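Local coordinates for AP-4 complex accessory subunit Tepsin (PDB 5WF2), which probably takes part in vesicular trafficking of proteins at the trans-Golgi network as a partner of AP-4, and is represented here by its VHS/ENTH-like domain, at residues V118-K121 with A122-L126; R104-L107 with Q108-A112; V51-C54 with G55-N58; S22-Q25 with Q26-S29. One frame throughout, in Å; residues are numbered along the deposited sequence.

Overall arrangement
All four contacts are local, each made within or at the end of one helix of an all-helical chain. Contacts 1 and 2 are partly buried and touch each other, their centres about 8 Å apart, because helices 96-111 and 117-132 pack together. Contacts 3 and 4 are surface contacts on the opposite side of the chain's centre from contacts 1 and 2; they also touch, with centres about 12 Å apart. Chemistry follows position. Contacts 1 and 2 combine regular helical bonds with charged or water-linked outer faces, contact 3 closes a helix through shorter turns, and contact 4 opens one. Contacts 1 and 4 share a hydroxyl bonded to a carbonyl one turn back.

Contact 1: V118-K121 with A122-L126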
ATOM      1  N   VAL A 118     -12.040   5.070   2.522  1.00 29.16           N
ATOM      2  CA  VAL A 118     -11.195   3.888   2.398  1.00 25.18           C
ATOM      3  C   VAL A 118     -11.831   2.894   1.443  1.00 29.93           C
ATOM      4  O   VAL A 118     -11.162   2.345   0.565  1.00 27.38           O
ATOM      5  CB  VAL A 118     -10.934   3.272   3.778  1.00 29.52           C
ATOM      6  CG1 VAL A 118     -10.267   1.880   3.696  1.00 27.36           C
ATOM      7  CG2 VAL A 118     -10.066   4.196   4.596  1.00 34.44           C
ATOM      8  N   THR A 119     -13.141   2.685   1.565  1.00 27.44           N
ATOM      9  CA  THR A 119     -13.843   1.791   0.655  1.00 28.73           C
ATOM     10  C   THR A 119     -13.702   2.275  -0.786  1.00 25.99           C
ATOM     11  O   THR A 119     -13.419   1.491  -1.708  1.00 25.82           O
ATOM     12  CB  THR A 119     -15.334   1.688   1.058  1.00 23.40           C
ATOM     13  OG1 THR A 119     -15.453   1.033   2.336  1.00 28.35           O
ATOM     14  CG2 THR A 119     -16.102   0.880   0.027  1.00 28.74           C
ATOM     15  N   ASN A 120     -13.910   3.573  -1.003  1.00 25.84           N
ATOM     16  CA  ASN A 120     -13.831   4.125  -2.342  1.00 29.24           C
ATOM     17  C   ASN A 120     -12.421   3.972  -2.905  1.00 25.18           C
ATOM     18  O   ASN A 120     -12.232   3.560  -4.057  1.00 26.01           O
ATOM     19  CB  ASN A 120     -14.245   5.604  -2.329  1.00 30.99           C
ATOM     20  CG  ASN A 120     -14.171   6.251  -3.726  1.00 47.24           C
ATOM     21  OD1 ASN A 120     -13.421   7.219  -3.954  1.00 50.28           O
ATOM     22  ND2 ASN A 120     -14.951   5.717  -4.664  1.00 40.04           N
ATOM     23  N   LYS A 121     -11.425   4.315  -2.113  1.00 22.13           N
ATOM     24  CA  LYS A 121     -10.058   4.292  -2.614  1.00 27.30           C
ATOM     25  C   LYS A 121      -9.601   2.860  -2.880  1.00 23.16           C
ATOM     26  O   LYS A 121      -8.921   2.594  -3.881  1.00 19.65           O
ATOM     27  CB  LYS A 121      -9.126   5.000  -1.632  1.00 22.40           C
ATOM     28  CG  LYS A 121      -7.686   5.214  -2.198  1.00 29.47           C
ATOM     29  CD  LYS A 121      -6.774   6.074  -1.283  1.00 33.68           C
ATOM     30  CE  LYS A 121      -5.876   7.007  -2.124  1.00 39.71           C
ATOM     31  NZ  LYS A 121      -5.328   6.248  -3.282  1.00 43.76           N
ATOM     32  N   ALA A 122      -9.948   1.926  -1.995  1.00 22.27           N
ATOM     33  CA  ALA A 122      -9.600   0.524  -2.233  1.00 20.99           C
ATOM     34  C   ALA A 122     -10.256   0.013  -3.496  1.00 18.69           C
ATOM     35  O   ALA A 122      -9.665  -0.780  -4.237  1.00 19.34           O
ATOM     36  CB  ALA A 122     -10.040  -0.322  -1.046  1.00 23.52           C
ATOM     37  N   THR A 123     -11.496   0.425  -3.745  1.00 22.83           N
ATOM     38  CA  THR A 123     -12.194  -0.032  -4.934  1.00 20.94           C
ATOM     39  C   THR A 123     -11.478   0.457  -6.195  1.00 20.12           C
ATOM     40  O   THR A 123     -11.266  -0.324  -7.134  1.00 20.31           O
ATOM     41  CB  THR A 123     -13.653   0.427  -4.917  1.00 25.49           C
ATOM     42  OG1 THR A 123     -14.337  -0.129  -3.775  1.00 24.46           O
ATOM     43  CG2 THR A 123     -14.367  -0.033  -6.168  1.00 28.98           C
ATOM     44  N   LYS A 124     -11.077   1.745  -6.227  1.00 22.56           N
ATOM     45  CA  LYS A 124     -10.444   2.291  -7.440  1.00 23.26           C
ATOM     46  C   LYS A 124      -9.110   1.620  -7.704  1.00 20.30           C
ATOM     47  O   LYS A 124      -8.771   1.333  -8.853  1.00 19.58           O
ATOM     48  CB  LYS A 124     -10.236   3.805  -7.323  1.00 21.75           C
ATOM     49  CG  LYS A 124     -11.476   4.543  -6.952  1.00 30.83           C
ATOM     50  CD  LYS A 124     -11.507   5.994  -7.456  1.00 30.21           C
ATOM     51  CE  LYS A 124     -10.512   6.882  -6.786  1.00 30.42           C
ATOM     52  NZ  LYS A 124     -10.873   8.348  -7.031  1.00 29.07           N
ATOM     53  N   ILE A 125      -8.352   1.334  -6.643  1.00 20.73           N
ATOM     54  CA  ILE A 125      -7.074   0.651  -6.805  1.00 18.56           C
ATOM     55  C   ILE A 125      -7.306  -0.752  -7.356  1.00 20.08           C
ATOM     56  O   ILE A 125      -6.595  -1.218  -8.252  1.00 20.86           O
ATOM     57  CB  ILE A 125      -6.321   0.589  -5.469  1.00 21.26           C
ATOM     58  CG1 ILE A 125      -5.903   1.980  -5.007  1.00 20.40           C
ATOM     59  CG2 ILE A 125      -5.109  -0.268  -5.609  1.00 21.54           C
ATOM     60  CD1 ILE A 125      -5.388   2.094  -3.601  1.00 23.66           C
ATOM     61  N   LEU A 126      -8.255  -1.474  -6.766  1.00 21.07           N
ATOM     62  CA  LEU A 126      -8.522  -2.839  -7.195  1.00 18.64           C
ATOM     63  C   LEU A 126      -8.972  -2.857  -8.638  1.00 19.44           C
ATOM     64  O   LEU A 126      -8.508  -3.680  -9.434  1.00 17.66           O
ATOM     65  CB  LEU A 126      -9.583  -3.456  -6.285  1.00 19.65           C
ATOM     66  CG  LEU A 126     -10.006  -4.897  -6.556  1.00 26.88           C
ATOM     67  CD1 LEU A 126      -8.809  -5.793  -6.568  1.00 25.34           C
ATOM     68  CD2 LEU A 126     -10.989  -5.350  -5.478  1.00 28.01           C
TER
HETATM   69  O   HOH W   1     -13.382   9.167  -6.401  1.00 37.94           O
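The N-H groups of A122, T123, K124 and I125 donate to the carbonyl oxygens four residues earlier, V118 O to K121 O, as in regular alpha-helix; A122 N meets V118 O at 2.9 Å with an N-H...O angle of 167°. T119 O takes two bonds: T123 OG1 donates to it at 2.8 Å, while T123 N reaches it at 3.0 Å from the opposite face of the carbonyl plane. The hydroxyl gets there because the first torsion of T123 (chi1 -61°) sets OG1 beside its own backbone N, leaning back over the preceding turn. Replacing T123 by valine would probably cost T119 O its side-chain donor and set a methyl against that oxygen instead. This threonine-to-carbonyl bond, a familiar feature of helices, lies on helix 117-132 of the VHS/ENTH-like domain, where A122, T123 and I125 rest on helix 96-111 and V118 and K121 on helix 75-89. The hydroxyl of T119 itself turns away to bond S114 O. On another face, the side chains of N120 and K124 cross at a slant without meeting directly, N120 OD1 standing 4.2 Å from K124 NZ. A water links them, accepting from K124 NZ at 2.7 Å and donating to N120 OD1 at 3.1 Å. The side chains of K121 and I125 meet through carbon, I125 CD1 lying 4.1 Å from K121 CG; I125 CG1 also packs on the K121 carbonyl, 3.3 Å from K121 O.

Contact 2: R104-L107 with Q108-A112; sequences RPRL and QELSA
A salt bridge one turn long, from R106 to E109, marks the C-terminal part of helix 96-111. R106 NH1 donates to E109 OE1 at 2.9 Å with an N-H...O angle of 152°, and E109 OE1 accepts through its anti lone pair, the one facing away from OE2. The two side chains cross at about a right angle, and their flat groups are strongly turned against each other, 69° apart, with OE1 somewhat out of the guanidinium plane. A bend at chi2 (55°) carries the arginine along the helix toward these partners. L110 CD2 lies over one guanidinium face, offset toward its rim and 3.4 Å from R106 NH2, while that same nitrogen also bonds L70 O outside the helix. A leucine in place of R106 would probably leave the E109 carboxylate without its charged mate and L70 O without this donor. Elsewhere on the helix, R104 and Q108 run side by side, pointing the same way; the amide CD of Q108 touches R104 CG at 3.5 Å. After a kink at P105, the backbone bonds are regularly spaced from Q108 on, Q108 N to R104 O at 2.8 Å and S111 N to L107 O at 2.9 Å among them. The result is an amphipathic helix, with L107 and L110 against helices 75-89 and 117-132 and polar or charged side chains largely on the other side, as expected in a helical VHS/ENTH-like domain.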
ATOM      1  N   ARG A 104      -4.984  -8.360  -3.822  1.00 25.13           N
ATOM      2  CA  ARG A 104      -6.394  -8.581  -4.119  1.00 23.21           C
ATOM      3  C   ARG A 104      -7.230  -8.909  -2.896  1.00 24.98           C
ATOM      4  O   ARG A 104      -8.321  -8.325  -2.757  1.00 22.36           O
ATOM      5  CB  ARG A 104      -6.557  -9.674  -5.172  1.00 26.44           C
ATOM      6  CG  ARG A 104      -7.999 -10.072  -5.355  1.00 32.11           C
ATOM      7  CD  ARG A 104      -8.106 -11.341  -6.137  1.00 29.92           C
ATOM      8  NE  ARG A 104      -7.983 -11.127  -7.575  1.00 33.13           N
ATOM      9  CZ  ARG A 104      -6.894 -11.413  -8.273  1.00 29.97           C
ATOM     10  NH1 ARG A 104      -5.828 -11.878  -7.637  1.00 26.29           N
ATOM     11  NH2 ARG A 104      -6.882 -11.227  -9.591  1.00 26.83           N
ATOM     12  N   PRO A 105      -6.834  -9.812  -2.000  1.00 26.63           N
ATOM     13  CA  PRO A 105      -7.749 -10.172  -0.899  1.00 27.50           C
ATOM     14  C   PRO A 105      -8.106  -9.025   0.019  1.00 27.73           C
ATOM     15  O   PRO A 105      -9.282  -8.857   0.363  1.00 22.73           O
ATOM     16  CB  PRO A 105      -6.980 -11.274  -0.158  1.00 29.28           C
ATOM     17  CG  PRO A 105      -6.134 -11.882  -1.184  1.00 32.92           C
ATOM     18  CD  PRO A 105      -5.696 -10.746  -2.067  1.00 26.60           C
ATOM     19  N   ARG A 106      -7.125  -8.240   0.450  1.00 23.90           N
ATOM     20  CA  ARG A 106      -7.423  -7.155   1.362  1.00 24.23           C
ATOM     21  C   ARG A 106      -8.148  -6.029   0.649  1.00 22.55           C
ATOM     22  O   ARG A 106      -9.077  -5.430   1.208  1.00 21.23           O
ATOM     23  CB  ARG A 106      -6.156  -6.646   2.035  1.00 24.72           C
ATOM     24  CG  ARG A 106      -6.434  -5.626   3.158  1.00 25.55           C
ATOM     25  CD  ARG A 106      -7.424  -6.181   4.272  1.00 31.42           C
ATOM     26  NE  ARG A 106      -7.706  -5.168   5.291  1.00 34.35           N
ATOM     27  CZ  ARG A 106      -8.842  -5.071   5.989  1.00 34.52           C
ATOM     28  NH1 ARG A 106      -9.842  -5.923   5.793  1.00 37.72           N
ATOM     29  NH2 ARG A 106      -8.996  -4.077   6.861  1.00 32.75           N
ATOM     30  N   LEU A 107      -7.778  -5.746  -0.596  1.00 20.49           N
ATOM     31  CA  LEU A 107      -8.522  -4.748  -1.363  1.00 20.26           C
ATOM     32  C   LEU A 107      -9.968  -5.174  -1.581  1.00 19.88           C
ATOM     33  O   LEU A 107     -10.878  -4.332  -1.519  1.00 21.49           O
ATOM     34  CB  LEU A 107      -7.836  -4.491  -2.699  1.00 21.17           C
ATOM     35  CG  LEU A 107      -6.514  -3.737  -2.651  1.00 20.51           C
ATOM     36  CD1 LEU A 107      -5.971  -3.656  -4.048  1.00 19.81           C
ATOM     37  CD2 LEU A 107      -6.756  -2.310  -2.118  1.00 23.67           C
ATOM     38  N   GLN A 108     -10.217  -6.465  -1.842  1.00 19.60           N
ATOM     39  CA  GLN A 108     -11.599  -6.945  -1.957  1.00 20.45           C
ATOM     40  C   GLN A 108     -12.363  -6.754  -0.644  1.00 22.27           C
ATOM     41  O   GLN A 108     -13.518  -6.318  -0.653  1.00 25.92           O
ATOM     42  CB  GLN A 108     -11.645  -8.432  -2.370  1.00 24.88           C
ATOM     43  CG  GLN A 108     -11.539  -8.706  -3.845  1.00 28.57           C
ATOM     44  CD  GLN A 108     -11.338 -10.196  -4.177  1.00 31.98           C
ATOM     45  OE1 GLN A 108     -10.990 -11.005  -3.312  1.00 35.24           O
ATOM     46  NE2 GLN A 108     -11.590 -10.557  -5.440  1.00 34.95           N
ATOM     47  N   GLU A 109     -11.741  -7.078   0.488  1.00 26.09           N
ATOM     48  CA  GLU A 109     -12.387  -6.872   1.783  1.00 29.26           C
ATOM     49  C   GLU A 109     -12.756  -5.410   2.011  1.00 32.12           C
ATOM     50  O   GLU A 109     -13.879  -5.096   2.446  1.00 25.47           O
ATOM     51  CB  GLU A 109     -11.488  -7.364   2.904  1.00 29.21           C
ATOM     52  CG  GLU A 109     -11.454  -8.882   3.020  1.00 30.42           C
ATOM     53  CD  GLU A 109     -10.339  -9.402   3.896  1.00 38.61           C
ATOM     54  OE1 GLU A 109      -9.658  -8.588   4.583  1.00 35.30           O
ATOM     55  OE2 GLU A 109     -10.143 -10.640   3.877  1.00 45.08           O
ATOM     56  N   LEU A 110     -11.821  -4.496   1.748  1.00 23.54           N
ATOM     57  CA  LEU A 110     -12.096  -3.081   1.975  1.00 19.67           C
ATOM     58  C   LEU A 110     -13.167  -2.573   1.024  1.00 24.36           C
ATOM     59  O   LEU A 110     -14.037  -1.785   1.426  1.00 25.73           O
ATOM     60  CB  LEU A 110     -10.832  -2.243   1.858  1.00 21.34           C
ATOM     61  CG  LEU A 110      -9.683  -2.521   2.842  1.00 23.90           C
ATOM     62  CD1 LEU A 110      -8.504  -1.688   2.540  1.00 27.67           C
ATOM     63  CD2 LEU A 110     -10.056  -2.241   4.258  1.00 27.18           C
ATOM     64  N   SER A 111     -13.145  -3.018  -0.237  1.00 20.73           N
ATOM     65  CA  SER A 111     -14.109  -2.541  -1.205  1.00 22.91           C
ATOM     66  C   SER A 111     -15.527  -3.001  -0.875  1.00 22.52           C
ATOM     67  O   SER A 111     -16.478  -2.412  -1.390  1.00 26.12           O
ATOM     68  CB  SER A 111     -13.734  -2.988  -2.623  1.00 27.75           C
ATOM     69  OG  SER A 111     -14.033  -4.339  -2.858  1.00 38.21           O
ATOM     70  N   ALA A 112     -15.675  -4.060  -0.075  1.00 23.06           N
ATOM     71  CA  ALA A 112     -16.971  -4.566   0.374  1.00 29.84           C
ATOM     72  C   ALA A 112     -17.526  -3.805   1.564  1.00 31.03           C
ATOM     73  O   ALA A 112     -18.634  -4.135   2.038  1.00 31.91           O
ATOM     74  CB  ALA A 112     -16.835  -6.032   0.763  1.00 32.81           C
TER

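Contact 3: V51-C54 with G55-N58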
ATOM      1  N   VAL A  51       8.788   5.616  -3.254  1.00 26.31           N
ATOM      2  CA  VAL A  51       9.107   4.776  -4.409  1.00 28.78           C
ATOM      3  C   VAL A  51      10.618   4.598  -4.585  1.00 27.61           C
ATOM      4  O   VAL A  51      11.098   3.505  -4.919  1.00 28.20           O
ATOM      5  CB  VAL A  51       8.452   5.381  -5.650  1.00 28.25           C
ATOM      6  CG1 VAL A  51       8.972   4.728  -6.899  1.00 41.04           C
ATOM      7  CG2 VAL A  51       6.979   5.192  -5.523  1.00 34.65           C
ATOM      8  N   LYS A  52      11.383   5.665  -4.410  1.00 27.27           N
ATOM      9  CA  LYS A  52      12.840   5.564  -4.504  1.00 26.76           C
ATOM     10  C   LYS A  52      13.381   4.561  -3.499  1.00 28.36           C
ATOM     11  O   LYS A  52      14.165   3.668  -3.854  1.00 28.80           O
ATOM     12  CB  LYS A  52      13.460   6.944  -4.282  1.00 30.05           C
ATOM     13  CG  LYS A  52      14.971   6.913  -4.150  1.00 36.04           C
ATOM     14  CD  LYS A  52      15.568   8.251  -4.520  1.00 44.59           C
ATOM     15  CE  LYS A  52      16.980   8.396  -3.972  1.00 61.38           C
ATOM     16  NZ  LYS A  52      17.018   9.163  -2.678  1.00 66.09           N
ATOM     17  N   GLU A  53      12.915   4.652  -2.247  1.00 26.66           N
ATOM     18  CA  GLU A  53      13.384   3.736  -1.215  1.00 31.75           C
ATOM     19  C   GLU A  53      12.926   2.314  -1.480  1.00 29.52           C
ATOM     20  O   GLU A  53      13.674   1.364  -1.244  1.00 32.81           O
ATOM     21  CB  GLU A  53      12.887   4.190   0.154  1.00 29.80           C
ATOM     22  CG  GLU A  53      13.545   5.442   0.695  1.00 36.59           C
ATOM     23  CD  GLU A  53      15.062   5.341   0.748  1.00 47.90           C
ATOM     24  OE1 GLU A  53      15.571   4.316   1.249  1.00 54.32           O
ATOM     25  OE2 GLU A  53      15.738   6.285   0.272  1.00 54.13           O
ATOM     26  N   CYS A  54      11.680   2.138  -1.926  1.00 31.31           N
ATOM     27  CA  CYS A  54      11.232   0.806  -2.329  1.00 29.64           C
ATOM     28  C   CYS A  54      12.208   0.148  -3.291  1.00 30.17           C
ATOM     29  O   CYS A  54      12.481  -1.050  -3.188  1.00 34.16           O
ATOM     30  CB  CYS A  54       9.866   0.877  -2.997  1.00 32.54           C
ATOM     31  SG  CYS A  54       8.552   1.007  -1.834  1.00 36.71           S
ATOM     32  N   GLY A  55      12.695   0.908  -4.265  1.00 29.51           N
ATOM     33  CA  GLY A  55      13.648   0.385  -5.227  1.00 29.69           C
ATOM     34  C   GLY A  55      14.906  -0.142  -4.600  1.00 28.98           C
ATOM     35  O   GLY A  55      15.598  -0.954  -5.221  1.00 32.68           O
ATOM     36  N   LEU A  56      15.227   0.296  -3.383  1.00 30.53           N
ATOM     37  CA  LEU A  56      16.459  -0.125  -2.733  1.00 29.32           C
ATOM     38  C   LEU A  56      16.245  -1.259  -1.747  1.00 31.45           C
ATOM     39  O   LEU A  56      17.221  -1.885  -1.323  1.00 35.02           O
ATOM     40  CB  LEU A  56      17.110   1.082  -2.017  1.00 33.80           C
ATOM     41  CG  LEU A  56      17.495   2.235  -2.953  1.00 33.77           C
ATOM     42  CD1 LEU A  56      17.956   3.502  -2.190  1.00 39.38           C
ATOM     43  CD2 LEU A  56      18.565   1.794  -3.943  1.00 33.16           C
ATOM     44  N   LEU A  57      15.005  -1.532  -1.370  1.00 29.60           N
ATOM     45  CA  LEU A  57      14.660  -2.537  -0.390  1.00 28.99           C
ATOM     46  C   LEU A  57      13.882  -3.656  -1.092  1.00 27.82           C
ATOM     47  O   LEU A  57      13.827  -3.726  -2.331  1.00 30.60           O
ATOM     48  CB  LEU A  57      13.870  -1.881   0.745  1.00 29.30           C
ATOM     49  CG  LEU A  57      14.536  -0.688   1.459  1.00 29.52           C
ATOM     50  CD1 LEU A  57      13.527   0.050   2.278  1.00 30.31           C
ATOM     51  CD2 LEU A  57      15.664  -1.202   2.329  1.00 33.90           C
ATOM     52  N   ASN A  58      13.283  -4.541  -0.301  1.00 25.03           N
ATOM     53  CA  ASN A  58      12.502  -5.648  -0.844  1.00 27.74           C
ATOM     54  C   ASN A  58      11.062  -5.169  -1.006  1.00 25.85           C
ATOM     55  O   ASN A  58      10.358  -4.988  -0.010  1.00 22.75           O
ATOM     56  CB  ASN A  58      12.597  -6.856   0.085  1.00 30.68           C
ATOM     57  CG  ASN A  58      11.997  -8.112  -0.529  1.00 27.18           C
ATOM     58  OD1 ASN A  58      10.799  -8.229  -0.619  1.00 28.14           O
ATOM     59  ND2 ASN A  58      12.839  -9.051  -0.940  1.00 28.08           N
TER
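E53 O is gripped by two backbone donors: L56 N at 2.9 Å and, through a weak bond, L57 N at 3.2 Å. L57 N also donates to C54 O at 3.1 Å. Both bonds of three-residue span arrive from above the carbonyl planes, 61° out of the plane for L56 N on E53 O and 68° for L57 N on C54 O, and not along a lone pair. By contrast G55 N still bonds V51 O at 3.1 Å over the usual four residues, so the alpha-helical pattern gives way here to tight turns, as it often does where a helix runs out. The leucine side chains pack against carbonyl oxygens of the last turn. L57 CG, set beside its own backbone N by chi1 of -56°, lies 3.5 Å from E53 O. L56 places its CG 3.7 Å from K52 O, and its CD1 comes near E53 OE1 at 4.3 Å, a loose carbon-to-oxygen touch at the surface. The sulfur-bearing side chain of C54 is buried. It meets L30 of helix 25-35, C59 and V62 of helix 59-68 and L93 of a loop. Beyond L57, which leans on Q26 and E27 of helix 25-35, N58 caps helix 59-68 by accepting from A61 N, so the end of helix 44-56 passes straight into the start of the next.

Contact 4: S22-Q25 with Q26-S29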
ATOM      1  N   SER A  22      10.650 -10.347  10.297  1.00 71.29           N
ATOM      2  CA  SER A  22      11.451  -9.709  11.340  1.00 74.85           C
ATOM      3  C   SER A  22      12.772  -9.190  10.782  1.00 66.70           C
ATOM      4  O   SER A  22      13.264  -8.142  11.221  1.00 63.67           O
ATOM      5  CB  SER A  22      11.674 -10.679  12.511  1.00 77.93           C
ATOM      6  OG  SER A  22      12.305 -11.882  12.104  1.00 72.56           O
ATOM      7  N   ASP A  23      13.333  -9.878   9.785  1.00 64.37           N
ATOM      8  CA  ASP A  23      14.519  -9.428   9.055  1.00 59.16           C
ATOM      9  C   ASP A  23      14.208  -8.336   8.032  1.00 54.55           C
ATOM     10  O   ASP A  23      15.087  -7.978   7.234  1.00 50.21           O
ATOM     11  CB  ASP A  23      15.160 -10.613   8.337  1.00 64.61           C
ATOM     12  CG  ASP A  23      14.268 -11.154   7.231  1.00 62.97           C
ATOM     13  OD1 ASP A  23      13.163 -11.646   7.564  1.00 62.25           O
ATOM     14  OD2 ASP A  23      14.659 -11.064   6.040  1.00 56.10           O
ATOM     15  N   CYS A  24      12.981  -7.817   8.033  1.00 44.22           N
ATOM     16  CA  CYS A  24      12.592  -6.729   7.148  1.00 37.42           C
ATOM     17  C   CYS A  24      12.439  -5.433   7.952  1.00 34.51           C
ATOM     18  O   CYS A  24      11.436  -4.728   7.835  1.00 29.07           O
ATOM     19  CB  CYS A  24      11.305  -7.118   6.408  1.00 32.49           C
ATOM     20  SG  CYS A  24      11.593  -8.587   5.389  1.00 42.95           S
ATOM     21  N   GLN A  25      13.441  -5.101   8.784  1.00 32.67           N
ATOM     22  CA  GLN A  25      13.299  -3.939   9.651  1.00 29.75           C
ATOM     23  C   GLN A  25      13.377  -2.635   8.862  1.00 30.33           C
ATOM     24  O   GLN A  25      12.706  -1.652   9.202  1.00 30.49           O
ATOM     25  CB  GLN A  25      14.355  -3.973  10.770  1.00 37.32           C
ATOM     26  CG  GLN A  25      14.256  -2.743  11.697  1.00 47.83           C
ATOM     27  CD  GLN A  25      12.852  -2.553  12.320  1.00 54.17           C
ATOM     28  OE1 GLN A  25      12.235  -1.464  12.201  1.00 45.98           O
ATOM     29  NE2 GLN A  25      12.347  -3.610  12.997  1.00 42.12           N
ATOM     30  N   GLN A  26      14.184  -2.590   7.803  1.00 26.91           N
ATOM     31  CA  GLN A  26      14.238  -1.374   6.999  1.00 27.77           C
ATOM     32  C   GLN A  26      12.913  -1.149   6.291  1.00 25.24           C
ATOM     33  O   GLN A  26      12.451  -0.008   6.135  1.00 22.62           O
ATOM     34  CB  GLN A  26      15.360  -1.468   5.972  1.00 31.89           C
ATOM     35  CG  GLN A  26      16.774  -1.533   6.566  1.00 36.62           C
ATOM     36  CD  GLN A  26      17.843  -1.817   5.498  1.00 41.76           C
ATOM     37  OE1 GLN A  26      17.652  -2.662   4.628  1.00 34.69           O
ATOM     38  NE2 GLN A  26      18.973  -1.109   5.562  1.00 34.10           N
ATOM     39  N   GLU A  27      12.304  -2.236   5.830  1.00 26.91           N
ATOM     40  CA  GLU A  27      11.009  -2.116   5.178  1.00 25.42           C
ATOM     41  C   GLU A  27       9.957  -1.636   6.167  1.00 22.63           C
ATOM     42  O   GLU A  27       9.129  -0.778   5.833  1.00 24.45           O
ATOM     43  CB  GLU A  27      10.662  -3.461   4.516  1.00 23.92           C
ATOM     44  CG  GLU A  27      11.532  -3.806   3.308  1.00 23.52           C
ATOM     45  CD  GLU A  27      12.905  -4.433   3.614  1.00 27.62           C
ATOM     46  OE1 GLU A  27      13.238  -4.687   4.790  1.00 30.30           O
ATOM     47  OE2 GLU A  27      13.662  -4.681   2.654  1.00 29.72           O
ATOM     48  N   LEU A  28       9.998  -2.129   7.402  1.00 25.91           N
ATOM     49  CA  LEU A  28       9.024  -1.691   8.393  1.00 27.30           C
ATOM     50  C   LEU A  28       9.182  -0.209   8.699  1.00 29.17           C
ATOM     51  O   LEU A  28       8.196   0.529   8.752  1.00 30.65           O
ATOM     52  CB  LEU A  28       9.151  -2.519   9.658  1.00 27.32           C
ATOM     53  CG  LEU A  28       8.218  -2.047  10.785  1.00 32.95           C
ATOM     54  CD1 LEU A  28       6.730  -2.089  10.394  1.00 35.64           C
ATOM     55  CD2 LEU A  28       8.427  -2.880  12.017  1.00 34.25           C
ATOM     56  N   SER A  29      10.413   0.246   8.900  1.00 26.59           N
ATOM     57  CA  SER A  29      10.649   1.670   9.129  1.00 27.83           C
ATOM     58  C   SER A  29      10.095   2.508   7.997  1.00 29.70           C
ATOM     59  O   SER A  29       9.521   3.577   8.241  1.00 27.07           O
ATOM     60  CB  SER A  29      12.140   1.947   9.276  1.00 29.84           C
ATOM     61  OG  SER A  29      12.709   1.131  10.294  1.00 35.95           O
TER
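E27 folds back over C24, while on another face Q25 slants across L28 and turns its amide toward S29; these two approaches lie on the first turn of the helix. E27 bends at chi2 (82°), which swings its carboxylate toward the chain at the N-cap residue C24. There E27 OE1 lies 3.2 Å from C24 CA and 3.5 Å from C24 CB, touching carbon alongside the backbone. The other carboxylate oxygen, OE2, has its main partner outside the turn, accepting from N58 N. A carboxylate beside the N-terminal end of a helix is probably favoured by the positive end of the helix dipole. Q25 sends its CG anti to the backbone N (chi1 179°) and then bends, so that its OE1 comes to 3.3 Å from S29 OG, and L28 CD2 lies 4.1 Å from Q25 NE2. The carbonyl of Q25 takes two bonds: S29 OG donates to Q25 O at 3.0 Å, and S29 N donates to the same oxygen also at 3.0 Å, nearly straight at 171°, the two coming from opposite faces of its plane. One residue earlier, L28 N bonds C24 O at 3.0 Å, giving the helix its first regular link. The turn begins helix 25-35 on the surface: C24 rests on A61 of helix 59-68, E27 reaches V62 and L65 of that same helix, and its bond to N58 ties helix 25-35 to the start of helix 59-68.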